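Local coordinates for putative sugar ABC transport system, substrate-binding protein (PDB 5IX8) that probably binds a carbohydrate in the periplasm as the solute-binding component of an ABC transport system, at residues Arg43-Glu47 / Val262-Ile266; Val75-Ser81 / Gly99-Ala105. One frame throughout, in Å; residues are numbered along the deposited sequence.

Interaction 1. Residues Arg43-Glu47 / Val262-Ile266; sequences RSNVE and VQYAI
Val46 and Val262 mark the closest backbone approach, their CA atoms 7.7 Å apart, where the loop 43-47 passes one side of the helical segment 262-266 with no backbone bond between them. From Val46 it is CG2 that touches: it lies 3.8 Å from Ile266 CG1 and also meets Val262 CG1. Val262 and Ile266 are one helical turn apart, so their branched side chains offer a single apolar surface, which Ser44 shares with Val46. Ile266 CG1 stands anti to the carbonyl carbon (chi1 -65°), which carries CD1 out to 3.8 Å from Ser44 CB. Serine suits this place because its CB packs against isoleucine while OG serves the polar side of the contact. There Ser44 OG is bonded to Glu40 O and accepts a hydrogen bond from a water at 2.8 Å; the same water accepts a weak bond from Gln263 NE2. Gln263 reaches this side through a bend at chi2 (-67°), its NE2 also bonded to Glu40 OE2 and its OE1 to Ile10 N. The contact thus joins the connection between helix 28-43 and strand 47-53 to helix 254-270, with Leu18 of strand 17-22 touching both valines and Ile37 of helix 28-43 packing on Val262.

Interaction 2. Residues Val75-Ser81 / Gly99-Ala105; sequences VDYAVLS and GIKTISA
Tyr77-Lys101, Ala78-Thr102, Val79-Ile103 and Leu80-Ser104 pair in parallel register between neighbouring strands of a beta-alpha-beta unit, whose crossover is helix 89-97, in the Rossmann-like lobe of a periplasmic binding protein. The strand axes approach to 4.6 Å at 25°.

Backbone bonds alternate in direction: Ala78 N gives to Lys101 O, Ile103 N to Ala78 O, Leu80 N to Ile103 O and Ala105 N to Leu80 O. The bond from Ile103 N to Ala78 O is 2.7 Å long and nearly straight. At the start of the strands Lys101 N reaches Asp76 O only weakly, and a water donating to both Asp76 O and Gly99 O adds a bridge. Gly99, with its positive phi, closes the Schellman motif ending the helix, a conformation that glycine adopts easily.

Apolar packing divides between the faces. With Tyr77, Val79 and Ile103 lies Ala105, whose CB is 3.7 Å from Val79 CG1; helix 254-270 covers them, Ile261 touching Val79 and Ala105. Ile103 CD1 approaches Tyr77 CD2 obliquely at 3.7 Å. Lys101 runs beside the tyrosine, its CB near CD2 and its chain extended beyond CG; both polar ends go to Glu268, Tyr77 OH by a hydrogen bond and Lys101 NZ by a salt bridge. On the other face small Ala78 fits under Leu67 and Phe70 of helix 60-73, and Leu80 CB meets Thr102 CG2. The side chains of Val75 and Ile100 cross, CG2 to CG2 at 3.9 Å.

Polar side chains finish the C-terminal end. Ser104 OG, also hydrogen-bonded to Tyr286 OH, gives to a water that donates to Leu80 O, while Ser81 OG, anti to its carbonyl carbon (chi1 -60°), donates to Ala105 O at 2.8 Å from 44° above the carbonyl plane.

Interactions 1 and 2 have centres about 13 Å apart in the same lobe, on one side of the chain's centre. Interaction 2 is nested in the long loop that interaction 1 closes: segments 75-81 and 99-105 follow 43-47, and 262-266 returns only after most of the strands of the second sheet. Helix 254-270 joins them, as it packs on the loop before strand 47-53 and also covers one face of the parallel sheet. Ala265 makes the direct contact, with its CB 3.9 Å from Ile103 CD1. A helix from late in the chain thus packs on a sheet built mostly of early strands: the chain passes from one lobe to the other and back, as in two-lobed periplasmic binding proteins.

Interaction 1. Residues Arg43-Glu47 / Val262-Ile266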
loop_
_atom_site.group_PDB
_atom_site.type_symbol
_atom_site.label_atom_id
_atom_site.label_comp_id
_atom_site.label_asym_id
_atom_site.label_seq_id
_atom_site.Cartn_x
_atom_site.Cartn_y
_atom_site.Cartn_z
ATOM N N ARG A 43 17.876 14.702 3.902
ATOM C CA ARG A 43 19.092 14.080 4.402
ATOM C C ARG A 43 20.099 13.834 3.292
ATOM O O ARG A 43 21.272 13.519 3.572
ATOM C CB ARG A 43 18.740 12.756 5.069
ATOM C CG ARG A 43 17.836 12.929 6.252
ATOM C CD ARG A 43 17.397 11.556 6.687
ATOM N NE ARG A 43 16.458 11.540 7.800
ATOM C CZ ARG A 43 16.723 11.084 9.017
ATOM N NH1 ARG A 43 17.927 10.629 9.322
ATOM N NH2 ARG A 43 15.754 11.052 9.918
ATOM N N SER A 44 19.683 13.995 2.040
ATOM C CA SER A 44 20.419 13.399 0.937
ATOM C C SER A 44 20.672 14.351 -0.225
ATOM O O SER A 44 21.052 13.884 -1.305
ATOM C CB SER A 44 19.664 12.165 0.406
ATOM O OG SER A 44 19.376 11.238 1.455
ATOM N N ASN A 45 20.437 15.656 -0.052
ATOM C CA ASN A 45 20.642 16.654 -1.115
ATOM C C ASN A 45 19.779 16.376 -2.351
ATOM O O ASN A 45 20.234 16.498 -3.497
ATOM C CB ASN A 45 22.114 16.761 -1.504
ATOM C CG ASN A 45 22.367 17.961 -2.409
ATOM O OD1 ASN A 45 21.779 19.038 -2.201
ATOM N ND2 ASN A 45 23.234 17.789 -3.411
ATOM N N VAL A 46 18.526 16.004 -2.126
ATOM C CA VAL A 46 17.566 15.756 -3.196
ATOM C C VAL A 46 16.446 16.762 -3.035
ATOM O O VAL A 46 16.031 17.062 -1.904
ATOM C CB VAL A 46 17.024 14.310 -3.158
ATOM C CG1 VAL A 46 15.828 14.151 -4.098
ATOM C CG2 VAL A 46 18.168 13.342 -3.555
ATOM N N GLU A 47 15.960 17.300 -4.156
ATOM C CA GLU A 47 14.890 18.291 -4.129
ATOM C C GLU A 47 13.572 17.634 -4.512
ATOM O O GLU A 47 13.477 16.990 -5.566
ATOM C CB GLU A 47 15.196 19.430 -5.096
ATOM C CG GLU A 47 14.168 20.517 -5.092
ATOM C CD GLU A 47 14.475 21.599 -6.108
ATOM O OE1 GLU A 47 15.587 21.589 -6.671
ATOM O OE2 GLU A 47 13.603 22.458 -6.349
ATOM N N VAL A 262 14.216 7.361 -2.575
ATOM C CA VAL A 262 15.261 8.380 -2.691
ATOM C C VAL A 262 16.637 7.734 -2.842
ATOM O O VAL A 262 17.453 8.139 -3.695
ATOM C CB VAL A 262 15.210 9.327 -1.479
ATOM C CG1 VAL A 262 16.418 10.271 -1.461
ATOM C CG2 VAL A 262 13.906 10.115 -1.513
ATOM N N GLN A 263 16.934 6.733 -2.000
ATOM C CA GLN A 263 18.267 6.131 -2.052
ATOM C C GLN A 263 18.500 5.383 -3.365
ATOM O O GLN A 263 19.630 5.370 -3.889
ATOM C CB GLN A 263 18.476 5.201 -0.853
ATOM C CG GLN A 263 18.591 6.000 0.460
ATOM C CD GLN A 263 19.862 6.837 0.482
ATOM O OE1 GLN A 263 20.842 6.486 -0.161
ATOM N NE2 GLN A 263 19.845 7.959 1.200
ATOM N N TYR A 264 17.451 4.750 -3.904
ATOM C CA TYR A 264 17.571 4.074 -5.192
ATOM C C TYR A 264 17.720 5.082 -6.322
ATOM O O TYR A 264 18.519 4.867 -7.259
ATOM C CB TYR A 264 16.340 3.179 -5.458
ATOM C CG TYR A 264 16.344 1.805 -4.804
ATOM C CD1 TYR A 264 16.489 1.657 -3.414
ATOM C CD2 TYR A 264 16.196 0.655 -5.586
ATOM C CE1 TYR A 264 16.507 0.405 -2.836
ATOM C CE2 TYR A 264 16.198 -0.624 -5.019
ATOM C CZ TYR A 264 16.357 -0.743 -3.652
ATOM O OH TYR A 264 16.360 -1.999 -3.088
ATOM N N ALA A 265 16.943 6.180 -6.261
ATOM C CA ALA A 265 17.006 7.191 -7.325
ATOM C C ALA A 265 18.399 7.820 -7.417
ATOM O O ALA A 265 18.897 8.071 -8.532
ATOM C CB ALA A 265 15.945 8.279 -7.109
ATOM N N ILE A 266 19.041 8.105 -6.271
ATOM C CA ILE A 266 20.377 8.713 -6.331
ATOM C C ILE A 266 21.335 7.789 -7.052
ATOM O O ILE A 266 22.137 8.225 -7.899
ATOM C CB ILE A 266 20.908 9.033 -4.924
ATOM C CG1 ILE A 266 20.066 10.108 -4.246
ATOM C CG2 ILE A 266 22.361 9.504 -4.991
ATOM C CD1 ILE A 266 20.307 10.201 -2.734
HETATM O O HOH W 1 21.257 9.874 2.957
#

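Interaction 2. Residues Val75-Ser81 / Gly99-Ala105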
loop_
_atom_site.group_PDB
_atom_site.type_symbol
_atom_site.label_atom_id
_atom_site.label_comp_id
_atom_site.label_asym_id
_atom_site.label_seq_id
_atom_site.Cartn_x
_atom_site.Cartn_y
_atom_site.Cartn_z
ATOM N N VAL A 75 11.775 18.015 -13.528
ATOM C CA VAL A 75 12.131 16.932 -12.625
ATOM C C VAL A 75 12.980 15.894 -13.361
ATOM O O VAL A 75 12.958 15.778 -14.588
ATOM C CB VAL A 75 10.881 16.295 -12.001
ATOM C CG1 VAL A 75 9.963 17.354 -11.403
ATOM C CG2 VAL A 75 10.155 15.440 -12.980
ATOM N N ASP A 76 13.764 15.153 -12.593
ATOM C CA ASP A 76 14.551 14.046 -13.130
ATOM C C ASP A 76 13.831 12.715 -13.026
ATOM O O ASP A 76 13.977 11.861 -13.917
ATOM C CB ASP A 76 15.896 13.975 -12.399
ATOM C CG ASP A 76 16.695 15.271 -12.568
ATOM O OD1 ASP A 76 17.157 15.509 -13.693
ATOM O OD2 ASP A 76 16.849 16.056 -11.615
ATOM N N TYR A 77 13.016 12.551 -11.989
ATOM C CA TYR A 77 12.195 11.368 -11.785
ATOM C C TYR A 77 10.808 11.800 -11.374
ATOM O O TYR A 77 10.645 12.712 -10.556
ATOM C CB TYR A 77 12.735 10.432 -10.699
ATOM C CG TYR A 77 14.098 9.918 -11.035
ATOM C CD1 TYR A 77 15.223 10.654 -10.722
ATOM C CD2 TYR A 77 14.271 8.692 -11.677
ATOM C CE1 TYR A 77 16.478 10.204 -11.063
ATOM C CE2 TYR A 77 15.537 8.229 -12.004
ATOM C CZ TYR A 77 16.632 8.993 -11.695
ATOM O OH TYR A 77 17.892 8.567 -12.043
ATOM N N ALA A 78 9.818 11.115 -11.918
ATOM C CA ALA A 78 8.455 11.170 -11.412
ATOM C C ALA A 78 8.244 9.956 -10.537
ATOM O O ALA A 78 8.670 8.866 -10.901
ATOM C CB ALA A 78 7.464 11.147 -12.581
ATOM N N VAL A 79 7.606 10.133 -9.382
ATOM C CA VAL A 79 7.282 9.029 -8.483
ATOM C C VAL A 79 5.766 8.887 -8.473
ATOM O O VAL A 79 5.062 9.864 -8.224
ATOM C CB VAL A 79 7.816 9.296 -7.063
ATOM C CG1 VAL A 79 7.429 8.155 -6.102
ATOM C CG2 VAL A 79 9.320 9.536 -7.100
ATOM N N LEU A 80 5.265 7.685 -8.761
ATOM C CA LEU A 80 3.865 7.480 -9.097
ATOM C C LEU A 80 3.267 6.364 -8.246
ATOM O O LEU A 80 3.765 5.236 -8.271
ATOM C CB LEU A 80 3.728 7.121 -10.585
ATOM C CG LEU A 80 2.343 6.655 -11.020
ATOM C CD1 LEU A 80 1.314 7.791 -10.793
ATOM C CD2 LEU A 80 2.416 6.175 -12.498
ATOM N N SER A 81 2.200 6.684 -7.511
ATOM C CA SER A 81 1.246 5.698 -6.992
ATOM C C SER A 81 -0.053 5.931 -7.738
ATOM O O SER A 81 -0.703 6.958 -7.504
ATOM C CB SER A 81 1.022 5.860 -5.488
ATOM O OG SER A 81 2.214 5.705 -4.750
ATOM N N GLY A 99 13.506 12.350 -21.158
ATOM C CA GLY A 99 14.558 12.103 -20.189
ATOM C C GLY A 99 14.116 11.974 -18.747
ATOM O O GLY A 99 14.973 11.985 -17.850
ATOM N N ILE A 100 12.819 11.830 -18.485
ATOM C CA ILE A 100 12.293 11.715 -17.131
ATOM C C ILE A 100 11.871 10.278 -16.902
ATOM O O ILE A 100 10.948 9.788 -17.561
ATOM C CB ILE A 100 11.111 12.658 -16.900
ATOM C CG1 ILE A 100 11.568 14.108 -17.114
ATOM C CG2 ILE A 100 10.543 12.462 -15.482
ATOM C CD1 ILE A 100 10.455 15.111 -16.989
ATOM N N LYS A 101 12.530 9.614 -15.960
ATOM C CA LYS A 101 12.210 8.240 -15.600
ATOM C C LYS A 101 11.127 8.250 -14.527
ATOM O O LYS A 101 11.000 9.208 -13.754
ATOM C CB LYS A 101 13.462 7.506 -15.097
ATOM C CG LYS A 101 14.471 7.366 -16.189
ATOM C CD LYS A 101 15.708 6.617 -15.725
ATOM C CE LYS A 101 16.703 6.491 -16.882
ATOM N NZ LYS A 101 17.664 5.401 -16.594
ATOM N N THR A 102 10.319 7.195 -14.507
ATOM C CA THR A 102 9.202 7.101 -13.579
ATOM C C THR A 102 9.458 5.950 -12.618
ATOM O O THR A 102 9.820 4.845 -13.041
ATOM C CB THR A 102 7.867 6.899 -14.315
ATOM O OG1 THR A 102 7.623 8.038 -15.145
ATOM C CG2 THR A 102 6.733 6.842 -13.307
ATOM N N ILE A 103 9.287 6.225 -11.334
ATOM C CA ILE A 103 9.472 5.247 -10.271
ATOM C C ILE A 103 8.102 4.881 -9.728
ATOM O O ILE A 103 7.317 5.764 -9.358
ATOM C CB ILE A 103 10.366 5.810 -9.149
ATOM C CG1 ILE A 103 11.745 6.187 -9.725
ATOM C CG2 ILE A 103 10.477 4.817 -7.957
ATOM C CD1 ILE A 103 12.609 7.077 -8.770
ATOM N N SER A 104 7.836 3.585 -9.635
ATOM C CA SER A 104 6.588 3.084 -9.053
ATOM C C SER A 104 6.718 3.034 -7.540
ATOM O O SER A 104 7.703 2.489 -7.025
ATOM C CB SER A 104 6.317 1.677 -9.610
ATOM O OG SER A 104 5.329 0.966 -8.873
ATOM N N ALA A 105 5.738 3.606 -6.815
ATOM C CA ALA A 105 5.773 3.630 -5.354
ATOM C C ALA A 105 4.572 2.911 -4.759
ATOM O O ALA A 105 3.424 3.236 -5.090
ATOM C CB ALA A 105 5.810 5.073 -4.854
HETATM O O HOH W 2 15.913 10.925 -15.391
HETATM O O HOH W 3 3.207 2.438 -9.012
#